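Local coordinates for protein uncharacterized metal-dependent hydrolase (PDB 3IGH) that is of uncharacterised function but probably hydrolyses carbon-nitrogen bonds other than peptide bonds, with the help of bound metal, at residues S76-D81 and Y186-K191. Sequence-based numbering, arbitrary orientation.
Sequences SLEMVD and YVYYIK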
loop_
_atom_site.group_PDB
_atom_site.type_symbol
_atom_site.label_atom_id
_atom_site.label_comp_id
_atom_site.label_asym_id
_atom_site.label_seq_id
_atom_site.Cartn_x
_atom_site.Cartn_y
_atom_site.Cartn_z
ATOM N N SER A 76 20.017 -13.149 -13.740
ATOM C CA SER A 76 21.466 -13.220 -13.955
ATOM C C SER A 76 22.127 -14.265 -13.058
ATOM O O SER A 76 23.048 -14.955 -13.477
ATOM C CB SER A 76 22.098 -11.849 -13.710
ATOM O OG SER A 76 23.501 -11.869 -13.913
ATOM N N LEU A 77 21.652 -14.363 -11.820
ATOM C CA LEU A 77 22.197 -15.327 -10.861
ATOM C C LEU A 77 21.868 -16.785 -11.217
ATOM O O LEU A 77 22.555 -17.707 -10.780
ATOM C CB LEU A 77 21.735 -15.002 -9.435
ATOM C CG LEU A 77 22.318 -13.716 -8.819
ATOM C CD1 LEU A 77 21.462 -13.222 -7.655
ATOM C CD2 LEU A 77 23.778 -13.891 -8.389
ATOM N N GLU A 78 20.815 -16.970 -12.009
ATOM C CA GLU A 78 20.355 -18.289 -12.449
ATOM C C GLU A 78 20.817 -18.657 -13.851
ATOM O O GLU A 78 20.717 -19.820 -14.257
ATOM C CB GLU A 78 18.826 -18.340 -12.378
ATOM C CG GLU A 78 18.305 -18.198 -10.948
ATOM C CD GLU A 78 18.842 -19.293 -10.032
ATOM O OE1 GLU A 78 18.642 -20.482 -10.359
ATOM O OE2 GLU A 78 19.469 -18.968 -8.999
ATOM N N MET A 79 21.315 -17.664 -14.584
ATOM C CA MET A 79 21.750 -17.828 -15.975
ATOM C C MET A 79 22.999 -18.702 -16.084
ATOM O O MET A 79 23.798 -18.780 -15.149
ATOM C CB MET A 79 22.052 -16.463 -16.606
ATOM C CG MET A 79 20.899 -15.813 -17.332
ATOM S SD MET A 79 21.397 -14.251 -18.085
ATOM C CE MET A 79 20.012 -13.937 -19.159
ATOM N N VAL A 80 23.155 -19.349 -17.236
ATOM C CA VAL A 80 24.388 -20.057 -17.567
ATOM C C VAL A 80 25.448 -19.052 -18.029
ATOM O O VAL A 80 25.226 -18.265 -18.960
ATOM C CB VAL A 80 24.160 -21.149 -18.654
ATOM C CG1 VAL A 80 25.450 -21.918 -18.930
ATOM C CG2 VAL A 80 23.073 -22.125 -18.216
ATOM N N ASP A 81 26.599 -19.089 -17.366
ATOM C CA ASP A 81 27.717 -18.207 -17.678
ATOM C C ASP A 81 28.562 -18.828 -18.802
ATOM O O ASP A 81 29.221 -19.852 -18.602
ATOM C CB ASP A 81 28.554 -17.988 -16.408
ATOM C CG ASP A 81 29.600 -16.892 -16.560
ATOM O OD1 ASP A 81 29.810 -16.380 -17.682
ATOM O OD2 ASP A 81 30.216 -16.533 -15.535
ATOM N N TYR A 186 9.016 -14.490 -11.718
ATOM C CA TYR A 186 9.420 -13.214 -11.120
ATOM C C TYR A 186 9.551 -13.306 -9.605
ATOM O O TYR A 186 10.496 -12.751 -9.043
ATOM C CB TYR A 186 8.460 -12.092 -11.501
ATOM C CG TYR A 186 8.701 -11.471 -12.860
ATOM C CD1 TYR A 186 8.068 -11.972 -14.001
ATOM C CD2 TYR A 186 9.546 -10.370 -13.004
ATOM C CE1 TYR A 186 8.273 -11.390 -15.253
ATOM C CE2 TYR A 186 9.768 -9.787 -14.249
ATOM C CZ TYR A 186 9.127 -10.306 -15.363
ATOM O OH TYR A 186 9.323 -9.729 -16.582
ATOM N N VAL A 187 8.628 -14.014 -8.949
ATOM C CA VAL A 187 8.722 -14.235 -7.496
ATOM C C VAL A 187 10.047 -14.949 -7.174
ATOM O O VAL A 187 10.782 -14.529 -6.286
ATOM C CB VAL A 187 7.485 -15.015 -6.917
ATOM C CG1 VAL A 187 7.703 -15.439 -5.469
ATOM C CG2 VAL A 187 6.214 -14.173 -7.014
ATOM N N TYR A 188 10.346 -16.001 -7.933
ATOM C CA TYR A 188 11.581 -16.769 -7.777
ATOM C C TYR A 188 12.829 -15.892 -7.993
ATOM O O TYR A 188 13.756 -15.930 -7.183
ATOM C CB TYR A 188 11.563 -17.967 -8.733
ATOM C CG TYR A 188 12.846 -18.771 -8.771
ATOM C CD1 TYR A 188 13.084 -19.780 -7.843
ATOM C CD2 TYR A 188 13.809 -18.537 -9.751
ATOM C CE1 TYR A 188 14.261 -20.523 -7.876
ATOM C CE2 TYR A 188 14.985 -19.269 -9.795
ATOM C CZ TYR A 188 15.205 -20.260 -8.856
ATOM O OH TYR A 188 16.367 -20.989 -8.906
ATOM N N TYR A 189 12.834 -15.103 -9.072
ATOM C CA TYR A 189 13.970 -14.225 -9.375
ATOM C C TYR A 189 14.184 -13.152 -8.313
ATOM O O TYR A 189 15.320 -12.895 -7.906
ATOM C CB TYR A 189 13.813 -13.573 -10.746
ATOM C CG TYR A 189 13.946 -14.526 -11.915
ATOM C CD1 TYR A 189 14.883 -15.560 -11.902
ATOM C CD2 TYR A 189 13.150 -14.376 -13.048
ATOM C CE1 TYR A 189 15.015 -16.427 -12.989
ATOM C CE2 TYR A 189 13.269 -15.239 -14.131
ATOM C CZ TYR A 189 14.200 -16.261 -14.091
ATOM O OH TYR A 189 14.314 -17.112 -15.163
ATOM N N ILE A 190 13.095 -12.542 -7.849
ATOM C CA ILE A 190 13.199 -11.486 -6.828
ATOM C C ILE A 190 13.671 -12.065 -5.493
ATOM O O ILE A 190 14.498 -11.456 -4.804
ATOM C CB ILE A 190 11.875 -10.675 -6.680
ATOM C CG1 ILE A 190 11.616 -9.868 -7.955
ATOM C CG2 ILE A 190 11.952 -9.709 -5.484
ATOM C CD1 ILE A 190 10.153 -9.449 -8.143
ATOM N N LYS A 191 13.169 -13.245 -5.134
ATOM C CA LYS A 191 13.644 -13.924 -3.914
ATOM C C LYS A 191 15.146 -14.217 -3.993
ATOM O O LYS A 191 15.879 -13.984 -3.037
ATOM C CB LYS A 191 12.865 -15.211 -3.648
ATOM C CG LYS A 191 11.465 -14.976 -3.075
ATOM C CD LYS A 191 10.780 -16.279 -2.666
ATOM C CE LYS A 191 11.103 -16.649 -1.226
ATOM N NZ LYS A 191 10.259 -17.778 -0.748
#
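Glu78 and Tyr188 make a polar surface contact, a single hydrogen bond between helix 70-78 and the flank of helix 183-199. The Tyr188 hydroxyl donates to Glu78 OE1, with OH to OE1 at 2.7 Å. OE1 lies in the plane of the phenol ring, at its edge, yet the hydroxyl meets OE1 from above the carboxylate, 79° out of that plane. The carboxylate and ring planes are 86° apart. Tyr188 turns its ring out from its helix with chi1 at 174°, CG opposite the backbone N, to meet the glutamate coming from the opposite direction. The Glu78 chain is bent at chi2, and its CG rests 3.7 Å from Tyr188 CE2. The same CG also lies at the edge of the Tyr189 ring, near its plane, 4.3 Å from Tyr189 CE1. The second carboxylate oxygen, OE2, forms a salt bridge with Arg192, one residue past Lys191, so both oxygens are tied to helix 183-199. Replacing Glu78 by alanine would probably leave the Tyr188 hydroxyl without this acceptor and Arg192 without this carboxylate partner. Just beyond Glu78 the chain enters strand 80-81, which pairs with strand 103-108 in a separate mixed sheet; the contact is side-chain bridging between two helices at the surface of an amidohydrolase TIM-barrel fold, next to the link into that sheet.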